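Protein-glutaminase (Chryseobacterium proteolyticum, PDB 2ZK9) hydrolyses the side-chain amide of glutamine residues in proteins, probably by a cysteine-protease-like mechanism, turning them into glutamate with release of ammonia. Local coordinates at residues Gln63-Cys77 with Asp114-Cys126. Residues are numbered along the deposited sequence; the frame is centred on the assembly and turned at random. Where two conformers were deposited one is given.
Sequences QFVYGNLKASTGTCC and DTAWRNACVNTSC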
loop_
_atom_site.group_PDB
_atom_site.type_symbol
_atom_site.label_atom_id
_atom_site.label_comp_id
_atom_site.label_asym_id
_atom_site.label_seq_id
_atom_site.Cartn_x
_atom_site.Cartn_y
_atom_site.Cartn_z
ATOM N N GLN A 63 2.687 -6.337 -4.209
ATOM C CA GLN A 63 1.687 -7.255 -4.724
ATOM C C GLN A 63 0.530 -6.412 -5.267
ATOM O O GLN A 63 0.019 -5.531 -4.575
ATOM C CB GLN A 63 1.166 -8.242 -3.680
ATOM C CG GLN A 63 0.242 -9.292 -4.284
ATOM C CD GLN A 63 -0.082 -10.446 -3.378
ATOM O OE1 GLN A 63 -1.205 -10.580 -2.879
ATOM N NE2 GLN A 63 0.915 -11.286 -3.086
ATOM N N PHE A 64 0.155 -6.705 -6.510
ATOM C CA PHE A 64 -0.994 -6.145 -7.171
ATOM C C PHE A 64 -2.097 -7.171 -7.200
ATOM O O PHE A 64 -1.841 -8.320 -7.563
ATOM C CB PHE A 64 -0.671 -5.720 -8.599
ATOM C CG PHE A 64 0.294 -4.565 -8.689
ATOM C CD1 PHE A 64 -0.154 -3.257 -8.801
ATOM C CD2 PHE A 64 1.671 -4.755 -8.664
ATOM C CE1 PHE A 64 0.700 -2.181 -8.840
ATOM C CE2 PHE A 64 2.553 -3.691 -8.696
ATOM C CZ PHE A 64 2.068 -2.380 -8.797
ATOM N N VAL A 65 -3.325 -6.775 -6.866
ATOM C CA VAL A 65 -4.475 -7.659 -6.976
ATOM C C VAL A 65 -5.500 -6.959 -7.848
ATOM O O VAL A 65 -5.638 -5.737 -7.767
ATOM C CB VAL A 65 -5.011 -8.030 -5.557
ATOM C CG1 VAL A 65 -5.420 -6.848 -4.721
ATOM C CG2 VAL A 65 -6.175 -9.006 -5.676
ATOM N N TYR A 66 -6.189 -7.705 -8.672
ATOM C CA TYR A 66 -7.079 -7.199 -9.674
ATOM C C TYR A 66 -8.437 -7.913 -9.609
ATOM O O TYR A 66 -8.459 -9.083 -9.297
ATOM C CB TYR A 66 -6.521 -7.435 -11.091
ATOM C CG TYR A 66 -5.104 -6.953 -11.289
ATOM C CD1 TYR A 66 -4.825 -5.695 -11.766
ATOM C CD2 TYR A 66 -4.043 -7.782 -10.981
ATOM C CE1 TYR A 66 -3.503 -5.255 -11.940
ATOM C CE2 TYR A 66 -2.754 -7.351 -11.153
ATOM C CZ TYR A 66 -2.479 -6.092 -11.630
ATOM O OH TYR A 66 -1.149 -5.739 -11.818
ATOM N N GLY A 67 -9.520 -7.188 -9.899
ATOM C CA GLY A 67 -10.804 -7.847 -9.927
ATOM C C GLY A 67 -11.936 -6.913 -9.724
ATOM O O GLY A 67 -11.798 -5.716 -9.907
ATOM N N ASN A 68 -13.052 -7.487 -9.300
ATOM C CA ASN A 68 -14.208 -6.739 -8.821
ATOM C C ASN A 68 -13.978 -6.557 -7.318
ATOM O O ASN A 68 -14.472 -7.335 -6.506
ATOM C CB ASN A 68 -15.483 -7.518 -9.092
ATOM C CG ASN A 68 -16.712 -6.823 -8.567
ATOM O OD1 ASN A 68 -16.728 -5.606 -8.423
ATOM N ND2 ASN A 68 -17.724 -7.578 -8.242
ATOM N N LEU A 69 -13.138 -5.597 -6.949
ATOM C CA LEU A 69 -12.657 -5.487 -5.567
ATOM C C LEU A 69 -13.555 -4.544 -4.780
ATOM O O LEU A 69 -14.083 -3.573 -5.278
ATOM C CB LEU A 69 -11.215 -4.982 -5.546
ATOM C CG LEU A 69 -10.233 -5.754 -6.397
ATOM C CD1 LEU A 69 -8.833 -5.172 -6.188
ATOM C CD2 LEU A 69 -10.241 -7.257 -6.101
ATOM N N LYS A 70 -13.681 -4.862 -3.485
ATOM C CA LYS A 70 -14.498 -4.133 -2.534
ATOM C C LYS A 70 -13.787 -4.155 -1.186
ATOM O O LYS A 70 -13.351 -5.216 -0.759
ATOM C CB LYS A 70 -15.867 -4.834 -2.366
ATOM C CG LYS A 70 -16.719 -4.998 -3.563
ATOM C CD LYS A 70 -17.248 -3.751 -4.118
ATOM C CE LYS A 70 -18.250 -3.942 -5.296
ATOM N NZ LYS A 70 -19.447 -4.757 -4.842
ATOM N N ALA A 71 -13.738 -2.999 -0.504
ATOM C CA ALA A 71 -13.099 -2.922 0.797
ATOM C C ALA A 71 -13.889 -1.989 1.688
ATOM O O ALA A 71 -14.502 -1.025 1.234
ATOM C CB ALA A 71 -11.673 -2.461 0.667
ATOM N N SER A 72 -13.827 -2.252 2.974
ATOM C CA SER A 72 -14.485 -1.415 3.983
ATOM C C SER A 72 -13.490 -0.813 4.979
ATOM O O SER A 72 -12.538 -1.464 5.334
ATOM C CB SER A 72 -15.429 -2.292 4.754
ATOM O OG SER A 72 -16.108 -1.468 5.754
ATOM N N THR A 73 -13.797 0.411 5.401
ATOM C CA THR A 73 -13.014 0.993 6.457
ATOM C C THR A 73 -13.581 0.677 7.841
ATOM O O THR A 73 -12.996 1.123 8.844
ATOM C CB THR A 73 -13.031 2.514 6.288
ATOM O OG1 THR A 73 -14.397 2.962 6.480
ATOM C CG2 THR A 73 -12.529 2.961 4.912
ATOM N N GLY A 74 -14.764 0.071 7.913
ATOM C CA GLY A 74 -15.476 0.026 9.160
ATOM C C GLY A 74 -16.620 1.022 9.255
ATOM O O GLY A 74 -17.535 0.860 10.027
ATOM N N THR A 75 -16.662 2.036 8.401
ATOM C CA THR A 75 -17.919 2.813 8.297
ATOM C C THR A 75 -18.336 3.042 6.847
ATOM O O THR A 75 -19.497 3.383 6.611
ATOM C CB THR A 75 -17.755 4.158 9.022
ATOM O OG1 THR A 75 -19.029 4.783 8.975
ATOM C CG2 THR A 75 -16.734 4.977 8.240
ATOM N N CYS A 76 -17.449 2.828 5.837
ATOM C CA CYS A 76 -17.893 2.971 4.454
ATOM C C CYS A 76 -17.120 2.048 3.560
ATOM O O CYS A 76 -16.104 1.505 3.921
ATOM C CB CYS A 76 -17.764 4.421 4.023
ATOM S SG CYS A 76 -16.116 5.108 4.132
ATOM N N CYS A 77 -17.643 1.851 2.363
ATOM C CA CYS A 77 -17.136 0.963 1.340
ATOM C C CYS A 77 -16.538 1.725 0.201
ATOM O O CYS A 77 -17.046 2.782 -0.213
ATOM C CB CYS A 77 -18.277 0.110 0.768
ATOM S SG CYS A 77 -19.034 -1.020 1.889
ATOM N N ASP A 114 -0.422 -12.268 2.741
ATOM C CA ASP A 114 -1.006 -11.819 1.491
ATOM C C ASP A 114 -2.394 -12.444 1.255
ATOM O O ASP A 114 -3.251 -11.809 0.655
ATOM C CB ASP A 114 -0.084 -12.030 0.314
ATOM C CG ASP A 114 0.256 -13.425 -0.056
ATOM O OD1 ASP A 114 0.691 -13.633 -1.213
ATOM O OD2 ASP A 114 0.077 -14.358 0.771
ATOM N N THR A 115 -2.646 -13.655 1.755
ATOM C CA THR A 115 -3.979 -14.225 1.576
ATOM C C THR A 115 -4.988 -13.465 2.421
ATOM O O THR A 115 -6.087 -13.190 1.898
ATOM C CB THR A 115 -3.983 -15.707 1.941
ATOM O OG1 THR A 115 -3.390 -15.786 3.249
ATOM C CG2 THR A 115 -3.143 -16.525 0.982
ATOM N N ALA A 116 -4.660 -13.048 3.639
ATOM C CA ALA A 116 -5.607 -12.227 4.402
ATOM C C ALA A 116 -5.845 -10.897 3.728
ATOM O O ALA A 116 -6.973 -10.370 3.684
ATOM C CB ALA A 116 -5.067 -12.032 5.805
ATOM N N TRP A 117 -4.787 -10.325 3.186
ATOM C CA TRP A 117 -4.874 -9.045 2.503
ATOM C C TRP A 117 -5.793 -9.100 1.281
ATOM O O TRP A 117 -6.667 -8.256 1.107
ATOM C CB TRP A 117 -3.485 -8.565 2.155
ATOM C CG TRP A 117 -3.438 -7.258 1.428
ATOM C CD1 TRP A 117 -3.679 -6.008 1.921
ATOM C CD2 TRP A 117 -3.100 -7.102 0.057
ATOM N NE1 TRP A 117 -3.501 -5.079 0.935
ATOM C CE2 TRP A 117 -3.151 -5.703 -0.230
ATOM C CE3 TRP A 117 -2.744 -7.963 -0.979
ATOM C CZ2 TRP A 117 -2.866 -5.201 -1.478
ATOM C CZ3 TRP A 117 -2.471 -7.469 -2.219
ATOM C CH2 TRP A 117 -2.524 -6.095 -2.487
ATOM N N ARG A 118 -5.539 -10.080 0.421
ATOM C CA ARG A 118 -6.394 -10.172 -0.774
ATOM C C ARG A 118 -7.845 -10.385 -0.391
ATOM O O ARG A 118 -8.762 -9.865 -1.020
ATOM C CB ARG A 118 -5.919 -11.265 -1.703
ATOM C CG ARG A 118 -4.566 -10.917 -2.374
ATOM C CD ARG A 118 -4.266 -11.835 -3.573
ATOM N NE ARG A 118 -4.240 -13.249 -3.239
ATOM C CZ ARG A 118 -3.187 -13.862 -2.745
ATOM N NH1 ARG A 118 -2.048 -13.246 -2.501
ATOM N NH2 ARG A 118 -3.287 -15.186 -2.470
ATOM N N ASN A 119 -8.077 -11.187 0.676
ATOM C CA ASN A 119 -9.477 -11.385 1.105
ATOM C C ASN A 119 -10.115 -10.079 1.582
ATOM O O ASN A 119 -11.326 -9.913 1.338
ATOM C CB ASN A 119 -9.482 -12.484 2.170
ATOM C CG ASN A 119 -10.894 -12.808 2.601
ATOM O OD1 ASN A 119 -11.242 -12.472 3.739
ATOM N ND2 ASN A 119 -11.690 -13.401 1.759
ATOM N N ALA A 120 -9.365 -9.161 2.195
ATOM C CA ALA A 120 -9.907 -7.867 2.563
ATOM C C ALA A 120 -10.207 -6.992 1.383
ATOM O O ALA A 120 -10.917 -5.984 1.533
ATOM C CB ALA A 120 -8.962 -7.156 3.517
ATOM N N CYS A 121 -9.669 -7.327 0.200
ATOM C CA CYS A 121 -9.985 -6.626 -1.040
ATOM C C CYS A 121 -11.214 -7.160 -1.742
ATOM O O CYS A 121 -11.585 -6.638 -2.790
ATOM C CB CYS A 121 -8.773 -6.712 -1.978
ATOM S SG CYS A 121 -7.291 -5.894 -1.377
ATOM N N VAL A 122 -11.837 -8.196 -1.175
ATOM C CA VAL A 122 -13.073 -8.757 -1.702
ATOM C C VAL A 122 -14.054 -8.897 -0.538
ATOM O O VAL A 122 -14.607 -9.963 -0.263
ATOM C CB VAL A 122 -12.845 -10.048 -2.490
ATOM C CG1 VAL A 122 -12.224 -9.675 -3.852
ATOM C CG2 VAL A 122 -12.014 -11.076 -1.738
ATOM N N ASN A 123 -14.302 -7.786 0.148
ATOM C CA ASN A 123 -15.092 -7.738 1.366
ATOM C C ASN A 123 -16.575 -7.687 0.996
ATOM O O ASN A 123 -17.057 -6.648 0.543
ATOM C CB ASN A 123 -14.644 -6.533 2.191
ATOM C CG ASN A 123 -15.294 -6.502 3.541
ATOM O OD1 ASN A 123 -16.386 -6.996 3.749
ATOM N ND2 ASN A 123 -14.579 -5.870 4.467
ATOM N N THR A 124 -17.284 -8.766 1.219
ATOM C CA THR A 124 -18.692 -8.827 0.822
ATOM C C THR A 124 -19.642 -8.078 1.714
ATOM O O THR A 124 -20.804 -7.924 1.361
ATOM C CB THR A 124 -19.107 -10.294 0.703
ATOM O OG1 THR A 124 -18.893 -10.967 1.944
ATOM C CG2 THR A 124 -18.348 -10.993 -0.420
ATOM N N SER A 125 -19.174 -7.452 2.803
ATOM C CA SER A 125 -19.984 -6.427 3.462
ATOM C C SER A 125 -20.164 -5.189 2.559
ATOM O O SER A 125 -20.949 -4.290 2.872
ATOM C CB SER A 125 -19.469 -6.062 4.843
ATOM O OG SER A 125 -18.244 -5.360 4.798
ATOM N N CYS A 126 -19.450 -5.160 1.438
ATOM C CA CYS A 126 -19.571 -4.087 0.451
ATOM C C CYS A 126 -20.140 -4.642 -0.839
ATOM O O CYS A 126 -19.893 -4.039 -1.917
ATOM C CB CYS A 126 -18.203 -3.383 0.249
ATOM S SG CYS A 126 -17.761 -2.536 1.811
HETATM O O HOH W 1 -12.084 -4.641 3.622
#
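Gln63 and Val65 lie over helix 114-120, whose axis runs 9.9 Å from that of strand 63-66 at 36°, and past the corner at Gly67 and Asn68 a single beta bridge joins Lys70 to Val122, Lys70 N hydrogen-bonding to Cys121 O and Asn123 N to Lys70 O. Gln63 suits its place because one amide both gives and accepts: NE2 donates almost straight (173°) to the anti lone pair of Asp114 OD1, while Arg118 NH1, 2.8 Å from Gln63 OE1, donates within its own guanidinium plane. An Arg118-Asp114 salt bridge, its hydrogen bond weak, closes the triangle, and Asn136 takes a further bond from NE2. A leucine in place of Gln63 would probably leave Asp114 and Arg118 without the amide that links them to the strand. Branched Val65 packs CG1 3.7 Å from Trp117 CH2 and CG2 against the Arg118 methylenes. The long Lys70 chain, bent at chi2 and chi4, lays its methylenes along Cys126 and brings NZ to Cys126 O and Ser128 O. A water joins Ser72 N, Ala120 O and Asn123 ND2. The Cys77-Cys126 disulfide pins the beta-hairpin of strands 69-72 and 77-80 to the loop after a helix packed on the central sheet of a probably papain-like fold.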